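Local coordinates for protein putative phosphomethylpyrimidine kinase (Bacteroides thetaiotaomicron, PDB 3MBH) that probably phosphorylates pyridoxal at the expense of ATP and binds pyridoxal in its pocket, at residues Ser47-Thr50 / Gln51-Gly54; Asp126-Met129 / Val130-Met133; Thr226-Ser229 / Val230-Ser234. All coordinates share one frame; numbering follows the deposited sequence.

Contact 1. Residues Ser47-Thr50 / Gln51-Gly54; sequences SNHT and QYPG. With PXL (3-hydroxy-5-(hydroxymethyl)-2-methylisonicotinaldehyde), chain G.
His49 to Tyr52 form a type I beta turn in the loop joining strands 44-46 and 57-59 of this ribokinase-like fold, closed by a weak bond of 3.5 Å from Tyr52 N to His49 O. At the entrance, Asn48 ND2 donates almost straight (174°) to Gly54 O at 2.8 Å, within the planes of both amide and carbonyl, and also to His49 O at 2.9 Å. Asparagine suits the place because one nitrogen serves two backbone carbonyls while OD1 accepts from Ser47 OG. Replacing it with an alanine would probably leave Gly54 O and His49 O without this shared donor and let the Gly54 end drift. His49 turns its ring back over its own backbone (chi1 63°), which lets ND1 accept from Gln51 N at 3.1 Å, close to the ring plane; NE2 is engaged by Arg267 O. The CD2 side of the Tyr52 ring lies over one imidazole face, towards its rim, in an offset stack, centroids 4.6 Å apart and planes at 24°. Leu74 of a second subunit packs on Asn48 and Tyr52. The turn also grips pyridoxal: Gln51 NE2 donates to its O4A, while Thr50 N (2.8 Å) and Thr50 OG1 (2.6 Å) both meet its O3.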
loop_
_atom_site.group_PDB
_atom_site.type_symbol
_atom_site.label_atom_id
_atom_site.label_comp_id
_atom_site.label_asym_id
_atom_site.label_seq_id
_atom_site.Cartn_x
_atom_site.Cartn_y
_atom_site.Cartn_z
ATOM N N SER A 47 -0.961 9.503 35.330
ATOM C CA SER A 47 -1.732 8.301 35.087
ATOM C C SER A 47 -2.621 8.434 33.829
ATOM O O SER A 47 -2.931 7.430 33.132
ATOM C CB SER A 47 -2.619 8.015 36.306
ATOM O OG SER A 47 -3.541 9.070 36.592
ATOM N N ASN A 48 -3.042 9.673 33.578
ATOM C CA ASN A 48 -3.995 10.003 32.539
ATOM C C ASN A 48 -4.089 11.513 32.394
ATOM O O ASN A 48 -3.666 12.245 33.295
ATOM C CB ASN A 48 -5.373 9.429 32.879
ATOM C CG ASN A 48 -5.853 9.767 34.289
ATOM O OD1 ASN A 48 -5.752 8.941 35.215
ATOM N ND2 ASN A 48 -6.441 10.950 34.456
ATOM N N HIS A 49 -4.725 11.994 31.326
ATOM C CA HIS A 49 -4.774 13.441 31.125
ATOM C C HIS A 49 -5.643 14.120 32.192
ATOM O O HIS A 49 -6.398 13.456 32.941
ATOM C CB HIS A 49 -5.187 13.826 29.678
ATOM C CG HIS A 49 -6.570 13.387 29.294
ATOM N ND1 HIS A 49 -7.701 13.798 29.962
ATOM C CD2 HIS A 49 -6.990 12.557 28.317
ATOM C CE1 HIS A 49 -8.760 13.242 29.395
ATOM N NE2 HIS A 49 -8.354 12.472 28.403
ATOM N N THR A 50 -5.514 15.450 32.279
ATOM C CA THR A 50 -6.179 16.236 33.339
ATOM C C THR A 50 -7.642 16.621 33.070
ATOM O O THR A 50 -8.245 17.367 33.842
ATOM C CB THR A 50 -5.360 17.500 33.641
ATOM O OG1 THR A 50 -5.326 18.338 32.481
ATOM C CG2 THR A 50 -3.943 17.137 34.067
ATOM N N GLN A 51 -8.238 16.114 31.998
ATOM C CA GLN A 51 -9.676 16.283 31.765
ATOM C C GLN A 51 -10.503 15.091 32.293
ATOM O O GLN A 51 -11.715 15.070 32.228
ATOM C CB GLN A 51 -9.955 16.578 30.306
ATOM C CG GLN A 51 -9.226 17.839 29.779
ATOM C CD GLN A 51 -9.663 18.254 28.385
ATOM O OE1 GLN A 51 -10.849 18.514 28.168
ATOM N NE2 GLN A 51 -8.708 18.384 27.443
ATOM N N TYR A 52 -9.838 14.073 32.815
ATOM C CA TYR A 52 -10.512 13.119 33.678
ATOM C C TYR A 52 -10.744 13.756 35.074
ATOM O O TYR A 52 -10.078 14.742 35.473
ATOM C CB TYR A 52 -9.671 11.823 33.787
ATOM C CG TYR A 52 -9.790 10.855 32.610
ATOM C CD1 TYR A 52 -10.880 10.024 32.487
ATOM C CD2 TYR A 52 -8.804 10.777 31.649
ATOM C CE1 TYR A 52 -10.986 9.133 31.444
ATOM C CE2 TYR A 52 -8.901 9.902 30.586
ATOM C CZ TYR A 52 -9.983 9.076 30.491
ATOM O OH TYR A 52 -10.065 8.216 29.460
ATOM N N PRO A 53 -11.664 13.180 35.858
ATOM C CA PRO A 53 -11.899 13.808 37.164
ATOM C C PRO A 53 -10.648 13.848 38.069
ATOM O O PRO A 53 -10.484 14.772 38.849
ATOM C CB PRO A 53 -13.013 12.967 37.786
ATOM C CG PRO A 53 -13.582 12.140 36.647
ATOM C CD PRO A 53 -12.577 12.061 35.565
ATOM N N GLY A 54 -9.737 12.901 37.942
ATOM C CA GLY A 54 -8.577 12.888 38.809
ATOM C C GLY A 54 -7.395 12.343 38.001
ATOM O O GLY A 54 -7.561 11.797 36.889
HETATM O OP4 PXL G . -2.077 18.798 25.041
HETATM C C5A PXL G . -3.216 18.444 25.811
HETATM C C5 PXL G . -2.746 17.810 27.125
HETATM C C6 PXL G . -1.482 17.307 27.363
HETATM N N1 PXL G . -1.136 16.796 28.544
HETATM C C2 PXL G . -1.939 16.652 29.618
HETATM C C3 PXL G . -3.320 17.135 29.482
HETATM C C4 PXL G . -3.702 17.755 28.191
HETATM C C4A PXL G . -5.047 18.231 27.876
HETATM O O4A PXL G . -5.863 17.851 28.655
HETATM O O3 PXL G . -4.229 17.112 30.469
HETATM C C2A PXL G . -1.335 15.983 30.842
HETATM O O HOH W 1 -9.183 17.215 36.318
#

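Contact 2. Residues Asp126-Met129 / Val130-Met133; sequences DMEM and VKEM
Val130 sits one helical turn beyond Met127, in the first turns of helix 127-136, and its two methyls meet the end of that long side chain. The Met127 selenium (the methionines are modelled as selenomethionine) lies 4.0 Å from Val130 CG2, and CE of Met127 touches CG1 of the same valine. The two side chains slant across each other, Met127 bending at its second and third torsions to bring its methyl back to Val130. A branched, compact valine fits where a flexible methionine can fold against it.

Glu128 faces solvent instead, on the polar side of the helix. Its chain curls at chi2 (-42°), carrying the carboxylate to Lys131, whose NZ forms a salt bridge of 3.0 Å with Glu128 OE2 from above the carboxylate plane; both chains are long enough to span the turn and join their charges. This i to i+3 pairing probably offsets part of the repulsion from Glu132, whose OE2 stays 4.8 Å from Glu128 OE1. A water donates to Glu132 OE2 at 2.9 Å and, weakly, to Glu128 OE1. At the N-cap, the short carboxylate of Asp126 can reach a first-turn amide, OD1 accepting from Glu128 N at 2.9 Å.

Met129 belongs to the buried side: its side chain runs from the helix into the protein interior. The helix is thus amphipathic: Met127 and Val130 rest on Tyr152 of helix 147-154, Met133 on Leu153 of that helix, and Met129 on Ile92 of helix 91-102 and on the loop residues Pro89 and Leu115.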
loop_
_atom_site.group_PDB
_atom_site.type_symbol
_atom_site.label_atom_id
_atom_site.label_comp_id
_atom_site.label_asym_id
_atom_site.label_seq_id
_atom_site.Cartn_x
_atom_site.Cartn_y
_atom_site.Cartn_z
ATOM N N ASP A 126 -2.760 28.261 36.254
ATOM C CA ASP A 126 -3.181 29.601 36.654
ATOM C C ASP A 126 -2.419 30.632 35.818
ATOM O O ASP A 126 -1.728 30.287 34.853
ATOM C CB ASP A 126 -2.903 29.824 38.163
ATOM C CG ASP A 126 -1.404 29.732 38.503
ATOM O OD1 ASP A 126 -0.561 29.831 37.556
ATOM O OD2 ASP A 126 -1.055 29.531 39.698
HETATM N N MSE A 127 -2.542 31.902 36.171
HETATM C CA MSE A 127 -2.008 32.919 35.315
HETATM C C MSE A 127 -0.470 32.876 35.222
HETATM O O MSE A 127 0.064 33.411 34.293
HETATM C CB MSE A 127 -2.501 34.313 35.700
HETATM C CG MSE A 127 -3.998 34.606 35.434
HETATM SE SE MSE A 127 -4.529 34.205 33.627
HETATM C CE MSE A 127 -3.562 35.662 32.739
ATOM N N GLU A 128 0.231 32.245 36.175
ATOM C CA GLU A 128 1.694 32.175 36.068
ATOM C C GLU A 128 2.121 31.329 34.880
ATOM O O GLU A 128 3.034 31.670 34.125
ATOM C CB GLU A 128 2.314 31.563 37.313
ATOM C CG GLU A 128 2.520 32.424 38.404
ATOM C CD GLU A 128 3.055 33.804 38.049
ATOM O OE1 GLU A 128 4.112 33.925 37.406
ATOM O OE2 GLU A 128 2.407 34.781 38.488
HETATM N N MSE A 129 1.453 30.203 34.704
HETATM C CA MSE A 129 1.682 29.391 33.532
HETATM C C MSE A 129 1.367 30.216 32.271
HETATM O O MSE A 129 2.160 30.205 31.326
HETATM C CB MSE A 129 0.865 28.103 33.586
HETATM C CG MSE A 129 1.117 27.240 32.439
HETATM SE SE MSE A 129 2.946 26.333 32.594
HETATM C CE MSE A 129 2.808 25.993 34.412
ATOM N N VAL A 130 0.287 30.988 32.276
ATOM C CA VAL A 130 -0.068 31.793 31.102
ATOM C C VAL A 130 1.011 32.844 30.811
ATOM O O VAL A 130 1.517 32.911 29.700
ATOM C CB VAL A 130 -1.403 32.489 31.282
ATOM C CG1 VAL A 130 -1.698 33.292 30.096
ATOM C CG2 VAL A 130 -2.569 31.438 31.490
ATOM N N LYS A 131 1.390 33.637 31.839
ATOM C CA LYS A 131 2.412 34.666 31.659
ATOM C C LYS A 131 3.727 34.056 31.132
ATOM O O LYS A 131 4.310 34.600 30.211
ATOM C CB LYS A 131 2.648 35.483 32.937
ATOM C CG LYS A 131 1.415 36.204 33.417
ATOM C CD LYS A 131 1.685 37.134 34.548
ATOM C CE LYS A 131 1.959 36.410 35.814
ATOM N NZ LYS A 131 1.392 37.151 37.005
ATOM N N GLU A 132 4.164 32.914 31.662
ATOM C CA GLU A 132 5.392 32.267 31.159
ATOM C C GLU A 132 5.239 31.773 29.705
ATOM O O GLU A 132 6.160 31.912 28.863
ATOM C CB GLU A 132 5.824 31.132 32.092
ATOM C CG GLU A 132 6.272 31.567 33.484
ATOM C CD GLU A 132 7.545 32.433 33.455
ATOM O OE1 GLU A 132 8.518 32.059 32.776
ATOM O OE2 GLU A 132 7.566 33.479 34.126
HETATM N N MSE A 133 4.082 31.191 29.390
HETATM C CA MSE A 133 3.871 30.686 28.051
HETATM C C MSE A 133 3.966 31.819 27.023
HETATM O O MSE A 133 4.475 31.617 25.923
HETATM C CB MSE A 133 2.548 29.946 27.959
HETATM C CG MSE A 133 2.305 29.233 26.648
HETATM SE SE MSE A 133 3.652 27.834 26.309
HETATM C CE MSE A 133 2.952 26.420 27.440
HETATM O O HOH W 2 5.705 35.530 34.984
#

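Contact 3. Residues Thr226-Ser229 / Val230-Ser234; sequences TFTS and VITGS
Ile231 lays its CG1 over one face of the Phe227 ring, a single helical turn earlier in helix 223-236. CG1 stands 3.9 Å from the ring centroid and 24° off the ring normal, a CH-pi contact set towards the rim, with the closest approach of 3.6 Å to Phe227 CE2. CD1, on the same side of the ring, overhangs its rim near Phe227 CZ, 3.8 Å away. The torsions explain the meeting: the phenyl group is swung out with CG opposite the backbone N (chi1 179°), while the isoleucine keeps CG1 beside its own N (chi1 -66°), so the two side chains slant across one another. Flat ring and slim ethyl arm are well matched for a fully buried position.

On another flank, Thr232 directs its hydroxyl back at the preceding turn. OG1 donates to Thr228 O at 2.8 Å, and Thr232 N donates to the same oxygen at 2.9 Å, the two arriving from opposite faces of the carbonyl plane. Threonine suits this place because its hydroxyl, buried here, finds an acceptor within its own helix. Thr228 OG1 is occupied elsewhere, with Thr144 OG1 and Gly224 O, and Ser229 OG turns to Asp225 O. Gly233 N closes the next turn on Ser229 O at 3.0 Å.

Phe227 and Ile231 both press on Ile183 of strand 181-189, and Phe227 also meets Ala248 and Ile252 of helix 241-257; Thr226 and Ser229 face helix 24-33. Such a buried helix, beginning within the GTGD sequence, whose amides form the anion hole in relatives and probably do so here, is a hallmark of the ribokinase fold, and its first turn includes Asp225, which is hydrogen-bonded to pyridoxal.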
loop_
_atom_site.group_PDB
_atom_site.type_symbol
_atom_site.label_atom_id
_atom_site.label_comp_id
_atom_site.label_asym_id
_atom_site.label_seq_id
_atom_site.Cartn_x
_atom_site.Cartn_y
_atom_site.Cartn_z
ATOM N N THR A 226 -2.468 15.854 18.465
ATOM C CA THR A 226 -2.514 15.144 17.177
ATOM C C THR A 226 -2.344 16.144 16.043
ATOM O O THR A 226 -1.537 15.934 15.134
ATOM C CB THR A 226 -3.841 14.402 16.985
ATOM O OG1 THR A 226 -3.920 13.368 17.941
ATOM C CG2 THR A 226 -3.956 13.807 15.574
ATOM N N PHE A 227 -3.079 17.243 16.115
ATOM C CA PHE A 227 -2.969 18.305 15.126
ATOM C C PHE A 227 -1.527 18.831 14.930
ATOM O O PHE A 227 -1.024 18.924 13.818
ATOM C CB PHE A 227 -3.891 19.482 15.492
ATOM C CG PHE A 227 -3.816 20.628 14.518
ATOM C CD1 PHE A 227 -4.595 20.639 13.391
ATOM C CD2 PHE A 227 -2.935 21.689 14.727
ATOM C CE1 PHE A 227 -4.490 21.688 12.464
ATOM C CE2 PHE A 227 -2.824 22.751 13.803
ATOM C CZ PHE A 227 -3.607 22.749 12.692
ATOM N N THR A 228 -0.889 19.174 16.038
ATOM C CA THR A 228 0.438 19.783 16.010
ATOM C C THR A 228 1.491 18.777 15.598
ATOM O O THR A 228 2.410 19.144 14.847
ATOM C CB THR A 228 0.763 20.562 17.345
ATOM O OG1 THR A 228 -0.305 21.498 17.575
ATOM C CG2 THR A 228 2.160 21.288 17.263
ATOM N N SER A 229 1.312 17.504 15.988
ATOM C CA SER A 229 2.227 16.428 15.580
ATOM C C SER A 229 2.182 16.246 14.033
ATOM O O SER A 229 3.244 16.168 13.369
ATOM C CB SER A 229 1.852 15.094 16.253
ATOM O OG SER A 229 2.176 15.078 17.628
ATOM N N VAL A 230 0.973 16.267 13.456
ATOM C CA VAL A 230 0.868 16.142 11.992
ATOM C C VAL A 230 1.418 17.382 11.297
ATOM O O VAL A 230 2.150 17.273 10.309
ATOM C CB VAL A 230 -0.533 15.765 11.510
ATOM C CG1 VAL A 230 -0.510 15.712 9.961
ATOM C CG2 VAL A 230 -0.979 14.400 12.138
ATOM N N ILE A 231 1.134 18.560 11.846
ATOM C CA ILE A 231 1.705 19.794 11.289
ATOM C C ILE A 231 3.256 19.739 11.265
ATOM O O ILE A 231 3.881 20.038 10.243
ATOM C CB ILE A 231 1.208 21.076 12.000
ATOM C CG1 ILE A 231 -0.294 21.248 11.751
ATOM C CG2 ILE A 231 2.018 22.344 11.525
ATOM C CD1 ILE A 231 -0.744 21.766 10.364
ATOM N N THR A 232 3.856 19.316 12.363
ATOM C CA THR A 232 5.303 19.251 12.467
ATOM C C THR A 232 5.885 18.283 11.485
ATOM O O THR A 232 6.839 18.623 10.764
ATOM C CB THR A 232 5.684 18.804 13.877
ATOM O OG1 THR A 232 5.169 19.779 14.771
ATOM C CG2 THR A 232 7.195 18.703 14.062
ATOM N N GLY A 233 5.333 17.063 11.449
ATOM C CA GLY A 233 5.808 16.083 10.523
ATOM C C GLY A 233 5.647 16.541 9.061
ATOM O O GLY A 233 6.529 16.323 8.247
ATOM N N SER A 234 4.499 17.131 8.738
ATOM C CA SER A 234 4.226 17.547 7.357
ATOM C C SER A 234 5.195 18.653 6.924
ATOM O O SER A 234 5.740 18.611 5.799
ATOM C CB SER A 234 2.735 17.936 7.237
ATOM O OG SER A 234 2.437 18.764 6.138
#

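The three contacts lie round about the pyridoxal site at different removes and do not touch one another: their centres lie 21 to 24 Å apart, and the nearest atoms of any two are about 11 Å away from each other. Contact 1 alone meets the ligand directly, through the polar groups of Thr50 and Gln51 and the CB of His49. In contact 2 the side chain of Met133 is about 9 Å from the bound PXL, the pyridoxal. In contact 3 the Thr228 side chain is about 8 Å from it, and Asp225, just before this contact in the chain, is hydrogen-bonded to the ligand through OD2. Zinc sites known for this protein are empty in this chain; the side chains of Glu132 and Asp97 are about 10 Å apart, as are those of Val230 and Asp280.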